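Cruciform cutting endonuclease 1, mitochondrial (Schizosaccharomyces pombe, PDB 1KCF) resolves Holliday junctions as a homodimeric, magnesium-binding mitochondrial endonuclease that cuts four-way DNA at the point of strand exchange and seems important for maintaining mitochondrial DNA. Local coordinates at residues F8-C13 against D25-R30; C13-L18 against Q242-H247. One frame throughout, in Å; residues are numbered along the deposited sequence.

Interaction 1. Residues F8-C13 against D25-R30; sequences FLQHIC and DELLRR
Leu27 reaches from helix 26-33 onto the flank of helix 6-15 and spreads its two methyls over successive turns. CD1 rests against Leu9 CB at 3.7 Å, while CD2 lies 3.5 Å from Cys13 SG, so one forked side chain spans the i and i+4 positions of the partner helix. The fork is turned this way because CG stands anti to the carbonyl carbon (chi1 -67°) with the chain extended beyond it. Beside it, the leucines Leu9 and Leu28 cross obliquely: Leu9 CD2 meets Leu28 CD2 at 3.5 Å, and Leu9 CD1 sits 3.9 Å from Leu28 CG. This is the tight part, made of four buried side chains and wholly apolar apart from the thiol. The backbones come closest where Leu9 and Leu27 face each other, their CA atoms 6.5 Å apart. The contact is looser at Gln10, which starts away from the partner helix. Its CG brushes Leu27 CD1 at 3.9 Å, but the extended chain carries the amide farther from Leu27, and the residue is partly exposed. Two short helices running in roughly the same direction, the axes of the segments inclined by 32° and 9.9 Å apart at closest approach, joined by a connection and packed through leucines, are consistent with the helix-extended loop-helix form of a SAP domain, the family to which this N-terminal region belongs. Arg30 hydrogen-bonds through NH1 to the carbonyls of Ser19 and Ser21, tying the second helix to that connection. Helix 224-253 packs against the pair: Tyr248 touches Ile12, Phe251 touches Phe8 and Cys252 touches Leu28, with the centre of the contact about 23 Å from the centre of the chain.

Interaction 2. Residues C13-L18 against Q242-H247; sequences CKLTGL and QAQLKH
Thr16 and Leu245 meet at about a right angle, the threonine methyl CG2 lying 3.6 Å from both CG and CD2 of the leucine. Thr16 CB adds a further contact with Leu245 CD2 at 3.7 Å, so the branch point as well as the methyl bears on the isobutyl end. Leu18 CD1 approaches the same CD2 more distantly, at 4.2 Å. One residue earlier in helix 224-253, Gln244 bends at chi2 (-121°) and swings its amide across Leu15: NE2 is 3.3 Å from Leu15 CB and also lies near CG and both methyls, an amide set against an aliphatic side chain. Thr16 is positioned by the helix turn just before it. Its hydroxyl, placed by chi1 of 55° between the backbone N and the carbonyl carbon, turns back to hydrogen-bond with the carbonyl of Ile12, which leaves CG2 directed at the long helix. Past the helix, Gly17 takes a positive phi, and Leu18 N bonds to Cys13 O at 2.7 Å, turning the chain back. Beyond the apolar patch a water bridges the segments, donating to Thr16 O and accepting from Gln242 NE2. That amide nitrogen also bonds to Trp238 O one turn earlier in its helix, and the second bond helps fix the amide's rotation. Residues at and just after the first SAP-region helix thus pack on helix 224-253 of the RNase H-like catalytic region. Around this joint, Ile31 of helix 26-33 touches Leu18, Ser34 in the following loop touches Leu245, and Ser173 and Ser177 of helix 168-179 touch Lys14.

In the fold
From the N terminus, helix 6-15 takes part in both contacts and Cys13 belongs to both. Interaction 1 closes a short loop, 11 residues between its segments, by returning helix 26-33 to helix 6-15. Interaction 2 closes a very long one, from 13-18 across the whole RNase H-like sheet to helix 224-253. The two closures cross: 13-18 follows 8-13 before 25-30 closes the first, and 242-247 comes last. Their centres are 10 Å apart, and Leu18 CD1 touches Arg30 O at 4.1 Å. Interaction 1 thus joins the two helices of the SAP region, and interaction 2 joins the first helix and the turn after it to the chain's last helix, away from the magnesium-binding residues.

Interaction 1. Residues F8-C13 against D25-R30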
loop_
_atom_site.group_PDB
_atom_site.type_symbol
_atom_site.label_atom_id
_atom_site.label_comp_id
_atom_site.label_asym_id
_atom_site.label_seq_id
_atom_site.Cartn_x
_atom_site.Cartn_y
_atom_site.Cartn_z
ATOM N N PHE A 8 -22.206 -14.089 27.701
ATOM C CA PHE A 8 -22.986 -14.625 26.591
ATOM C C PHE A 8 -22.866 -13.727 25.366
ATOM O O PHE A 8 -22.798 -14.210 24.236
ATOM C CB PHE A 8 -24.460 -14.768 26.990
ATOM C CG PHE A 8 -25.326 -15.355 25.909
ATOM C CD1 PHE A 8 -24.998 -16.574 25.322
ATOM C CD2 PHE A 8 -26.464 -14.688 25.470
ATOM C CE1 PHE A 8 -25.792 -17.118 24.313
ATOM C CE2 PHE A 8 -27.264 -15.225 24.460
ATOM C CZ PHE A 8 -26.925 -16.441 23.882
ATOM N N LEU A 9 -22.841 -12.419 25.596
ATOM C CA LEU A 9 -22.712 -11.463 24.505
ATOM C C LEU A 9 -21.341 -11.597 23.856
ATOM O O LEU A 9 -21.206 -11.474 22.639
ATOM C CB LEU A 9 -22.901 -10.036 25.020
ATOM C CG LEU A 9 -24.312 -9.674 25.478
ATOM C CD1 LEU A 9 -24.321 -8.259 26.031
ATOM C CD2 LEU A 9 -25.278 -9.801 24.306
ATOM N N GLN A 10 -20.327 -11.844 24.676
ATOM C CA GLN A 10 -18.968 -12.009 24.182
ATOM C C GLN A 10 -18.912 -13.266 23.318
ATOM O O GLN A 10 -18.183 -13.322 22.324
ATOM C CB GLN A 10 -17.989 -12.146 25.354
ATOM C CG GLN A 10 -18.116 -11.054 26.405
ATOM C CD GLN A 10 -17.125 -11.211 27.545
ATOM O OE1 GLN A 10 -16.939 -12.308 28.077
ATOM N NE2 GLN A 10 -16.493 -10.109 27.937
ATOM N N HIS A 11 -19.686 -14.274 23.706
ATOM C CA HIS A 11 -19.728 -15.529 22.966
ATOM C C HIS A 11 -20.323 -15.277 21.586
ATOM O O HIS A 11 -19.813 -15.768 20.579
ATOM C CB HIS A 11 -20.569 -16.561 23.719
ATOM C CG HIS A 11 -20.678 -17.878 23.016
ATOM N ND1 HIS A 11 -19.586 -18.683 22.769
ATOM C CD2 HIS A 11 -21.746 -18.522 22.486
ATOM C CE1 HIS A 11 -19.976 -19.764 22.119
ATOM N NE2 HIS A 11 -21.282 -19.691 21.934
ATOM N N ILE A 12 -21.406 -14.507 21.552
ATOM C CA ILE A 12 -22.072 -14.165 20.304
ATOM C C ILE A 12 -21.108 -13.405 19.388
ATOM O O ILE A 12 -21.076 -13.630 18.174
ATOM C CB ILE A 12 -23.329 -13.293 20.566
ATOM C CG1 ILE A 12 -24.385 -14.122 21.306
ATOM C CG2 ILE A 12 -23.890 -12.755 19.254
ATOM C CD1 ILE A 12 -25.674 -13.380 21.585
ATOM N N CYS A 13 -20.320 -12.508 19.973
ATOM C CA CYS A 13 -19.356 -11.733 19.200
ATOM C C CYS A 13 -18.336 -12.652 18.546
ATOM O O CYS A 13 -17.952 -12.446 17.395
ATOM C CB CYS A 13 -18.652 -10.708 20.091
ATOM S SG CYS A 13 -19.687 -9.271 20.488
ATOM N N ASP A 25 -23.603 -3.002 26.896
ATOM C CA ASP A 25 -24.515 -2.309 25.989
ATOM C C ASP A 25 -23.807 -1.946 24.690
ATOM O O ASP A 25 -24.443 -1.569 23.707
ATOM C CB ASP A 25 -25.079 -1.048 26.652
ATOM C CG ASP A 25 -26.152 -1.363 27.682
ATOM O OD1 ASP A 25 -27.247 -1.819 27.287
ATOM O OD2 ASP A 25 -25.894 -1.155 28.888
ATOM N N GLU A 26 -22.484 -2.061 24.693
ATOM C CA GLU A 26 -21.696 -1.766 23.505
ATOM C C GLU A 26 -21.748 -2.984 22.589
ATOM O O GLU A 26 -21.911 -2.855 21.376
ATOM C CB GLU A 26 -20.253 -1.456 23.891
ATOM N N LEU A 27 -21.612 -4.167 23.181
ATOM C CA LEU A 27 -21.658 -5.406 22.416
ATOM C C LEU A 27 -23.016 -5.549 21.738
ATOM O O LEU A 27 -23.099 -5.911 20.564
ATOM C CB LEU A 27 -21.398 -6.606 23.330
ATOM C CG LEU A 27 -19.991 -6.711 23.928
ATOM C CD1 LEU A 27 -19.888 -7.962 24.783
ATOM C CD2 LEU A 27 -18.961 -6.751 22.812
ATOM N N LEU A 28 -24.081 -5.253 22.478
ATOM C CA LEU A 28 -25.429 -5.343 21.929
ATOM C C LEU A 28 -25.549 -4.498 20.672
ATOM O O LEU A 28 -26.005 -4.977 19.635
ATOM C CB LEU A 28 -26.461 -4.877 22.958
ATOM C CG LEU A 28 -26.774 -5.851 24.096
ATOM C CD1 LEU A 28 -27.689 -5.187 25.108
ATOM C CD2 LEU A 28 -27.426 -7.098 23.529
ATOM N N ARG A 29 -25.131 -3.240 20.771
ATOM C CA ARG A 29 -25.196 -2.309 19.651
ATOM C C ARG A 29 -24.336 -2.778 18.485
ATOM O O ARG A 29 -24.729 -2.657 17.327
ATOM C CB ARG A 29 -24.751 -0.917 20.102
ATOM N N ARG A 30 -23.159 -3.305 18.803
ATOM C CA ARG A 30 -22.234 -3.799 17.787
ATOM C C ARG A 30 -22.895 -4.904 16.965
ATOM O O ARG A 30 -22.858 -4.886 15.731
ATOM C CB ARG A 30 -20.971 -4.332 18.463
ATOM C CG ARG A 30 -19.876 -4.781 17.513
ATOM C CD ARG A 30 -18.611 -5.038 18.302
ATOM N NE ARG A 30 -18.238 -3.851 19.065
ATOM C CZ ARG A 30 -17.538 -3.870 20.194
ATOM N NH1 ARG A 30 -17.128 -5.023 20.705
ATOM N NH2 ARG A 30 -17.246 -2.734 20.811
#

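Interaction 2. Residues C13-L18 against Q242-H247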
loop_
_atom_site.group_PDB
_atom_site.type_symbol
_atom_site.label_atom_id
_atom_site.label_comp_id
_atom_site.label_asym_id
_atom_site.label_seq_id
_atom_site.Cartn_x
_atom_site.Cartn_y
_atom_site.Cartn_z
ATOM N N CYS A 13 -20.320 -12.508 19.973
ATOM C CA CYS A 13 -19.356 -11.733 19.200
ATOM C C CYS A 13 -18.336 -12.652 18.546
ATOM O O CYS A 13 -17.952 -12.446 17.395
ATOM C CB CYS A 13 -18.652 -10.708 20.091
ATOM S SG CYS A 13 -19.687 -9.271 20.488
ATOM N N LYS A 14 -17.908 -13.674 19.278
ATOM C CA LYS A 14 -16.943 -14.625 18.751
ATOM C C LYS A 14 -17.563 -15.474 17.645
ATOM O O LYS A 14 -16.877 -15.876 16.709
ATOM C CB LYS A 14 -16.426 -15.537 19.866
ATOM C CG LYS A 14 -15.542 -16.668 19.368
ATOM C CD LYS A 14 -15.022 -17.538 20.507
ATOM C CE LYS A 14 -14.070 -16.766 21.405
ATOM N NZ LYS A 14 -13.534 -17.617 22.500
ATOM N N LEU A 15 -18.861 -15.741 17.759
ATOM C CA LEU A 15 -19.559 -16.548 16.766
ATOM C C LEU A 15 -19.891 -15.749 15.514
ATOM O O LEU A 15 -20.274 -16.321 14.496
ATOM C CB LEU A 15 -20.854 -17.118 17.350
ATOM C CG LEU A 15 -20.802 -18.133 18.495
ATOM C CD1 LEU A 15 -22.225 -18.521 18.860
ATOM C CD2 LEU A 15 -20.009 -19.368 18.090
ATOM N N THR A 16 -19.748 -14.429 15.588
ATOM C CA THR A 16 -20.047 -13.567 14.452
ATOM C C THR A 16 -18.829 -12.782 13.980
ATOM O O THR A 16 -18.948 -11.860 13.175
ATOM C CB THR A 16 -21.171 -12.574 14.798
ATOM O OG1 THR A 16 -20.817 -11.847 15.978
ATOM C CG2 THR A 16 -22.485 -13.314 15.039
ATOM N N GLY A 17 -17.657 -13.149 14.488
ATOM C CA GLY A 17 -16.431 -12.477 14.096
ATOM C C GLY A 17 -16.368 -11.013 14.487
ATOM O O GLY A 17 -15.708 -10.217 13.823
ATOM N N LEU A 18 -17.052 -10.654 15.567
ATOM C CA LEU A 18 -17.058 -9.271 16.030
ATOM C C LEU A 18 -16.143 -9.112 17.233
ATOM O O LEU A 18 -15.728 -10.099 17.844
ATOM C CB LEU A 18 -18.478 -8.844 16.411
ATOM C CG LEU A 18 -19.535 -8.808 15.306
ATOM C CD1 LEU A 18 -20.898 -8.490 15.920
ATOM C CD2 LEU A 18 -19.157 -7.760 14.256
ATOM N N GLN A 242 -21.980 -14.159 9.051
ATOM C CA GLN A 242 -23.089 -13.418 8.468
ATOM C C GLN A 242 -24.400 -14.172 8.663
ATOM O O GLN A 242 -25.452 -13.563 8.858
ATOM C CB GLN A 242 -22.846 -13.173 6.974
ATOM C CG GLN A 242 -21.481 -12.577 6.641
ATOM C CD GLN A 242 -21.061 -11.490 7.611
ATOM O OE1 GLN A 242 -21.793 -10.523 7.834
ATOM N NE2 GLN A 242 -19.873 -11.642 8.194
ATOM N N ALA A 243 -24.332 -15.498 8.604
ATOM C CA ALA A 243 -25.515 -16.326 8.786
ATOM C C ALA A 243 -25.988 -16.191 10.228
ATOM O O ALA A 243 -27.169 -15.956 10.487
ATOM C CB ALA A 243 -25.194 -17.784 8.472
ATOM N N GLN A 244 -25.058 -16.337 11.165
ATOM C CA GLN A 244 -25.382 -16.222 12.577
ATOM C C GLN A 244 -25.909 -14.836 12.909
ATOM O O GLN A 244 -26.733 -14.681 13.805
ATOM C CB GLN A 244 -24.153 -16.518 13.433
ATOM C CG GLN A 244 -23.713 -17.968 13.407
ATOM C CD GLN A 244 -23.717 -18.599 14.787
ATOM O OE1 GLN A 244 -24.767 -18.730 15.421
ATOM N NE2 GLN A 244 -22.539 -18.992 15.262
ATOM N N LEU A 245 -25.432 -13.826 12.191
ATOM C CA LEU A 245 -25.881 -12.461 12.434
ATOM C C LEU A 245 -27.331 -12.265 12.001
ATOM O O LEU A 245 -28.056 -11.458 12.585
ATOM C CB LEU A 245 -24.979 -11.457 11.709
ATOM C CG LEU A 245 -23.680 -11.079 12.430
ATOM C CD1 LEU A 245 -22.837 -10.191 11.533
ATOM C CD2 LEU A 245 -24.004 -10.363 13.738
ATOM N N LYS A 246 -27.750 -12.999 10.976
ATOM C CA LYS A 246 -29.122 -12.895 10.495
ATOM C C LYS A 246 -30.056 -13.388 11.591
ATOM O O LYS A 246 -31.240 -13.072 11.597
ATOM C CB LYS A 246 -29.305 -13.721 9.230
ATOM N N HIS A 247 -29.508 -14.163 12.523
ATOM C CA HIS A 247 -30.280 -14.695 13.637
ATOM C C HIS A 247 -30.137 -13.820 14.876
ATOM O O HIS A 247 -31.127 -13.460 15.511
ATOM C CB HIS A 247 -29.807 -16.109 13.990
ATOM C CG HIS A 247 -30.084 -17.131 12.932
ATOM N ND1 HIS A 247 -29.712 -16.960 11.615
ATOM C CD2 HIS A 247 -30.662 -18.354 13.001
ATOM C CE1 HIS A 247 -30.049 -18.032 10.920
ATOM N NE2 HIS A 247 -30.627 -18.894 11.739
HETATM O O HOH W 1 -18.894 -10.058 10.522
#